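Local coordinates for protein phosphoribosyl-glycinamide (GAR) synthetase (Cryptococcus neoformans var. grubii serotype A, PDB 7LVO) that joins phosphoribosylamine to glycine with ATP as the N-terminal GAR synthetase half of a bifunctional enzyme of de novo purine biosynthesis, at residues Ile289-Thr301 with Thr318-Tyr332. Residues are numbered along the deposited sequence; the frame is centred on the assembly and turned at random.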
loop_
_atom_site.group_PDB
_atom_site.type_symbol
_atom_site.label_atom_id
_atom_site.label_comp_id
_atom_site.label_asym_id
_atom_site.label_seq_id
_atom_site.Cartn_x
_atom_site.Cartn_y
_atom_site.Cartn_z
ATOM N N ILE A 289 3.687 -16.373 -14.995
ATOM C CA ILE A 289 4.130 -15.829 -13.714
ATOM C C ILE A 289 2.933 -15.508 -12.826
ATOM O O ILE A 289 2.939 -15.789 -11.622
ATOM C CB ILE A 289 5.015 -14.587 -13.933
ATOM C CG1 ILE A 289 6.293 -14.952 -14.694
ATOM C CG2 ILE A 289 5.353 -13.937 -12.594
ATOM C CD1 ILE A 289 7.266 -15.798 -13.911
ATOM N N MET A 290 1.906 -14.879 -13.392
ATOM C CA MET A 290 0.730 -14.535 -12.593
ATOM C C MET A 290 0.005 -15.784 -12.115
ATOM O O MET A 290 -0.534 -15.812 -10.998
ATOM C CB MET A 290 -0.211 -13.647 -13.401
ATOM C CG MET A 290 0.192 -12.187 -13.414
ATOM S SD MET A 290 0.106 -11.455 -11.764
ATOM C CE MET A 290 -1.657 -11.385 -11.510
ATOM N N GLU A 291 -0.018 -16.831 -12.946
ATOM C CA GLU A 291 -0.612 -18.092 -12.515
ATOM C C GLU A 291 0.115 -18.637 -11.293
ATOM O O GLU A 291 -0.519 -19.138 -10.359
ATOM C CB GLU A 291 -0.580 -19.107 -13.658
ATOM C CG GLU A 291 -1.368 -20.377 -13.381
ATOM C CD GLU A 291 -2.859 -20.124 -13.259
ATOM O OE1 GLU A 291 -3.317 -19.039 -13.684
ATOM O OE2 GLU A 291 -3.571 -21.004 -12.731
ATOM N N ARG A 292 1.447 -18.521 -11.274
ATOM C CA ARG A 292 2.225 -19.015 -10.144
ATOM C C ARG A 292 1.943 -18.201 -8.887
ATOM O O ARG A 292 1.698 -18.762 -7.815
ATOM C CB ARG A 292 3.713 -18.980 -10.483
ATOM C CG ARG A 292 4.092 -19.780 -11.720
ATOM C CD ARG A 292 4.684 -21.134 -11.366
ATOM N NE ARG A 292 3.706 -22.019 -10.744
ATOM C CZ ARG A 292 3.976 -23.246 -10.316
ATOM N NH1 ARG A 292 5.191 -23.762 -10.419
ATOM N NH2 ARG A 292 3.003 -23.973 -9.776
ATOM N N CYS A 293 1.959 -16.872 -9.004
ATOM C CA CYS A 293 1.651 -16.026 -7.855
ATOM C C CYS A 293 0.281 -16.363 -7.274
ATOM O O CYS A 293 0.122 -16.491 -6.053
ATOM C CB CYS A 293 1.705 -14.552 -8.252
ATOM S SG CYS A 293 3.329 -13.936 -8.700
ATOM N N VAL A 294 -0.724 -16.504 -8.138
ATOM C CA VAL A 294 -2.080 -16.771 -7.659
ATOM C C VAL A 294 -2.162 -18.162 -7.042
ATOM O O VAL A 294 -2.640 -18.333 -5.911
ATOM C CB VAL A 294 -3.089 -16.606 -8.808
ATOM C CG1 VAL A 294 -4.478 -17.061 -8.373
ATOM C CG2 VAL A 294 -3.120 -15.164 -9.282
ATOM N N LYS A 295 -1.686 -19.179 -7.771
ATOM C CA LYS A 295 -1.878 -20.555 -7.321
ATOM C C LYS A 295 -0.934 -20.942 -6.188
ATOM O O LYS A 295 -1.288 -21.780 -5.355
ATOM C CB LYS A 295 -1.687 -21.526 -8.489
ATOM C CG LYS A 295 -2.775 -21.460 -9.552
ATOM C CD LYS A 295 -4.147 -21.769 -8.965
ATOM C CE LYS A 295 -5.139 -22.163 -10.046
ATOM N NZ LYS A 295 -4.801 -23.485 -10.648
ATOM N N ASP A 296 0.263 -20.366 -6.143
ATOM C CA ASP A 296 1.269 -20.766 -5.174
ATOM C C ASP A 296 1.359 -19.845 -3.966
ATOM O O ASP A 296 1.990 -20.227 -2.972
ATOM C CB ASP A 296 2.647 -20.837 -5.847
ATOM C CG ASP A 296 2.664 -21.770 -7.043
ATOM O OD1 ASP A 296 1.630 -22.427 -7.299
ATOM O OD2 ASP A 296 3.705 -21.840 -7.726
ATOM N N VAL A 297 0.759 -18.654 -4.022
ATOM C CA VAL A 297 0.877 -17.696 -2.927
ATOM C C VAL A 297 -0.493 -17.191 -2.490
ATOM O O VAL A 297 -0.907 -17.398 -1.345
ATOM C CB VAL A 297 1.783 -16.514 -3.336
ATOM C CG1 VAL A 297 1.792 -15.440 -2.262
ATOM C CG2 VAL A 297 3.197 -17.005 -3.628
ATOM N N LEU A 298 -1.202 -16.512 -3.392
ATOM C CA LEU A 298 -2.431 -15.822 -3.002
ATOM C C LEU A 298 -3.466 -16.796 -2.448
ATOM O O LEU A 298 -3.970 -16.623 -1.335
ATOM C CB LEU A 298 -2.995 -15.058 -4.202
ATOM C CG LEU A 298 -2.422 -13.657 -4.433
ATOM C CD1 LEU A 298 -0.911 -13.689 -4.536
ATOM C CD2 LEU A 298 -3.041 -13.040 -5.686
ATOM N N GLU A 299 -3.808 -17.826 -3.217
ATOM C CA GLU A 299 -4.828 -18.765 -2.749
ATOM C C GLU A 299 -4.343 -19.564 -1.548
ATOM O O GLU A 299 -5.106 -19.708 -0.574
ATOM C CB GLU A 299 -5.267 -19.672 -3.904
ATOM C CG GLU A 299 -6.108 -18.940 -4.944
ATOM C CD GLU A 299 -6.417 -19.778 -6.169
ATOM O OE1 GLU A 299 -5.830 -20.871 -6.313
ATOM O OE2 GLU A 299 -7.244 -19.335 -6.991
ATOM N N PRO A 300 -3.125 -20.110 -1.535
ATOM C CA PRO A 300 -2.633 -20.729 -0.292
ATOM C C PRO A 300 -2.601 -19.769 0.883
ATOM O O PRO A 300 -2.774 -20.199 2.033
ATOM C CB PRO A 300 -1.222 -21.206 -0.668
ATOM C CG PRO A 300 -1.285 -21.416 -2.144
ATOM C CD PRO A 300 -2.224 -20.353 -2.677
ATOM N N THR A 301 -2.383 -18.476 0.634
ATOM C CA THR A 301 -2.403 -17.509 1.724
ATOM C C THR A 301 -3.812 -17.352 2.289
ATOM O O THR A 301 -4.011 -17.417 3.508
ATOM C CB THR A 301 -1.863 -16.158 1.247
ATOM O OG1 THR A 301 -0.469 -16.276 0.919
ATOM C CG2 THR A 301 -2.033 -15.102 2.323
ATOM N N THR A 318 0.583 -8.199 -1.925
ATOM C CA THR A 318 1.710 -9.117 -1.833
ATOM C C THR A 318 2.846 -8.585 -2.694
ATOM O O THR A 318 2.679 -8.396 -3.902
ATOM C CB THR A 318 1.312 -10.526 -2.280
ATOM O OG1 THR A 318 0.147 -10.938 -1.564
ATOM C CG2 THR A 318 2.443 -11.508 -2.021
ATOM N N GLY A 319 3.985 -8.311 -2.063
ATOM C CA GLY A 319 5.161 -7.882 -2.787
ATOM C C GLY A 319 6.043 -9.050 -3.159
ATOM O O GLY A 319 6.576 -9.731 -2.276
ATOM N N PHE A 320 6.199 -9.289 -4.458
ATOM C CA PHE A 320 6.978 -10.403 -4.966
ATOM C C PHE A 320 8.345 -9.936 -5.463
ATOM O O PHE A 320 8.543 -8.781 -5.835
ATOM C CB PHE A 320 6.252 -11.104 -6.125
ATOM C CG PHE A 320 5.000 -11.807 -5.731
ATOM C CD1 PHE A 320 3.792 -11.131 -5.689
ATOM C CD2 PHE A 320 5.019 -13.153 -5.409
ATOM C CE1 PHE A 320 2.636 -11.783 -5.328
ATOM C CE2 PHE A 320 3.862 -13.806 -5.052
ATOM C CZ PHE A 320 2.670 -13.117 -5.010
ATOM N N MET A 321 9.290 -10.867 -5.468
ATOM C CA MET A 321 10.516 -10.748 -6.246
ATOM C C MET A 321 10.545 -11.928 -7.206
ATOM O O MET A 321 10.464 -13.085 -6.773
ATOM C CB MET A 321 11.762 -10.749 -5.359
ATOM C CG MET A 321 13.055 -10.682 -6.168
ATOM S SD MET A 321 14.530 -10.408 -5.177
ATOM C CE MET A 321 14.274 -8.708 -4.645
ATOM N N ILE A 322 10.628 -11.639 -8.502
ATOM C CA ILE A 322 10.712 -12.675 -9.522
ATOM C C ILE A 322 12.185 -13.066 -9.624
ATOM O O ILE A 322 12.974 -12.388 -10.283
ATOM C CB ILE A 322 10.157 -12.205 -10.866
ATOM C CG1 ILE A 322 8.734 -11.673 -10.700
ATOM C CG2 ILE A 322 10.197 -13.348 -11.877
ATOM C CD1 ILE A 322 7.771 -12.652 -10.070
ATOM N N THR A 323 12.565 -14.143 -8.952
ATOM C CA THR A 323 13.934 -14.630 -9.000
ATOM C C THR A 323 14.097 -15.595 -10.170
ATOM O O THR A 323 13.135 -15.950 -10.855
ATOM C CB THR A 323 14.313 -15.319 -7.689
ATOM O OG1 THR A 323 13.681 -16.601 -7.621
ATOM C CG2 THR A 323 13.878 -14.472 -6.493
ATOM N N ALA A 324 15.339 -16.027 -10.390
ATOM C CA ALA A 324 15.601 -17.012 -11.432
ATOM C C ALA A 324 14.885 -18.329 -11.163
ATOM O O ALA A 324 14.649 -19.096 -12.104
ATOM C CB ALA A 324 17.109 -17.253 -11.561
ATOM N N ASP A 325 14.529 -18.603 -9.908
ATOM C CA ASP A 325 13.834 -19.828 -9.538
ATOM C C ASP A 325 12.331 -19.627 -9.376
ATOM O O ASP A 325 11.641 -20.541 -8.909
ATOM C CB ASP A 325 14.419 -20.397 -8.242
ATOM C CG ASP A 325 15.855 -20.857 -8.403
ATOM O OD1 ASP A 325 16.418 -20.678 -9.504
ATOM O OD2 ASP A 325 16.422 -21.402 -7.431
ATOM N N GLY A 326 11.812 -18.458 -9.743
ATOM C CA GLY A 326 10.395 -18.203 -9.673
ATOM C C GLY A 326 10.038 -17.099 -8.698
ATOM O O GLY A 326 10.905 -16.482 -8.071
ATOM N N PRO A 327 8.740 -16.831 -8.551
ATOM C CA PRO A 327 8.313 -15.768 -7.632
ATOM C C PRO A 327 8.649 -16.107 -6.188
ATOM O O PRO A 327 8.655 -17.269 -5.784
ATOM C CB PRO A 327 6.795 -15.686 -7.849
ATOM C CG PRO A 327 6.543 -16.370 -9.162
ATOM C CD PRO A 327 7.611 -17.421 -9.290
ATOM N N ARG A 328 8.927 -15.063 -5.410
ATOM C CA ARG A 328 9.204 -15.185 -3.987
ATOM C C ARG A 328 8.516 -14.039 -3.264
ATOM O O ARG A 328 8.562 -12.895 -3.723
ATOM C CB ARG A 328 10.709 -15.157 -3.692
ATOM C CG ARG A 328 11.490 -16.293 -4.329
ATOM C CD ARG A 328 11.137 -17.636 -3.716
ATOM N NE ARG A 328 11.898 -18.725 -4.314
ATOM C CZ ARG A 328 11.534 -19.386 -5.405
ATOM N NH1 ARG A 328 10.416 -19.097 -6.048
ATOM N NH2 ARG A 328 12.314 -20.364 -5.861
ATOM N N VAL A 329 7.889 -14.347 -2.130
ATOM C CA VAL A 329 7.177 -13.339 -1.353
ATOM C C VAL A 329 8.176 -12.579 -0.491
ATOM O O VAL A 329 8.805 -13.155 0.405
ATOM C CB VAL A 329 6.080 -13.979 -0.487
ATOM C CG1 VAL A 329 5.409 -12.921 0.365
ATOM C CG2 VAL A 329 5.062 -14.698 -1.371
ATOM N N LEU A 330 8.325 -11.283 -0.759
ATOM C CA LEU A 330 9.179 -10.452 0.079
ATOM C C LEU A 330 8.453 -10.018 1.352
ATOM O O LEU A 330 9.036 -10.041 2.441
ATOM C CB LEU A 330 9.643 -9.221 -0.690
ATOM C CG LEU A 330 10.546 -9.445 -1.903
ATOM C CD1 LEU A 330 10.922 -8.104 -2.522
ATOM C CD2 LEU A 330 11.790 -10.230 -1.521
ATOM N N GLU A 331 7.185 -9.634 1.235
ATOM C CA GLU A 331 6.431 -9.156 2.387
ATOM C C GLU A 331 4.958 -9.073 2.029
ATOM O O GLU A 331 4.598 -8.901 0.860
ATOM C CB GLU A 331 6.933 -7.779 2.846
ATOM C CG GLU A 331 6.801 -6.697 1.784
ATOM C CD GLU A 331 7.410 -5.377 2.212
ATOM O OE1 GLU A 331 8.211 -5.372 3.171
ATOM O OE2 GLU A 331 7.081 -4.344 1.592
ATOM N N TYR A 332 4.115 -9.206 3.049
ATOM C CA TYR A 332 2.683 -8.982 2.920
ATOM C C TYR A 332 2.362 -7.568 3.396
ATOM O O TYR A 332 2.849 -7.133 4.447
ATOM C CB TYR A 332 1.874 -9.993 3.741
ATOM C CG TYR A 332 1.851 -11.400 3.201
ATOM C CD1 TYR A 332 1.280 -11.684 1.968
ATOM C CD2 TYR A 332 2.373 -12.452 3.934
ATOM C CE1 TYR A 332 1.250 -12.973 1.475
ATOM C CE2 TYR A 332 2.346 -13.749 3.450
ATOM C CZ TYR A 332 1.785 -14.002 2.220
ATOM O OH TYR A 332 1.759 -15.288 1.745
#
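T301 OG1 takes part in two short hydrogen bonds. T301 OG1 accepts one from Y332 OH (2.6 Å). It donates the other to V297 O, one turn back in its own helix. It meets this carbonyl from above its plane, 46° out. V297 O also accepts from T301 N. The phenol hydroxyl is thus tied to a buried helix side chain. Toward the start of segment 289-301 the contact is apolar. The F320 ring is the hub. C293 SG sits over the centre of one face, 3.7 Å from the F320 ring centroid, a sulfur-aromatic contact. L298 CD1 lies in the ring plane, 3.7 Å from F320 CZ. V297 CG2 meets the neighbouring part of the rim, 3.6 Å from F320 CE2. The other V297 methyl, CG1, is anti to the backbone N (chi1 174°) and packs tightly on V329 CG2 at 3.5 Å. Nearer the hairpin turn, I289 CG2 meets I322 CD1 (3.7 Å). Strand 326-333 also carries E331, a predicted magnesium ligand, next to Y332. In the ATP-grasp domain, segment 289-301 of helix 287-307 crosses strand segment 326-332 at 43°. Strand 240-248 pairs antiparallel with 315-323 along the edge away from 326-333, and helix 146-155 packs against T301, V329 and Y332.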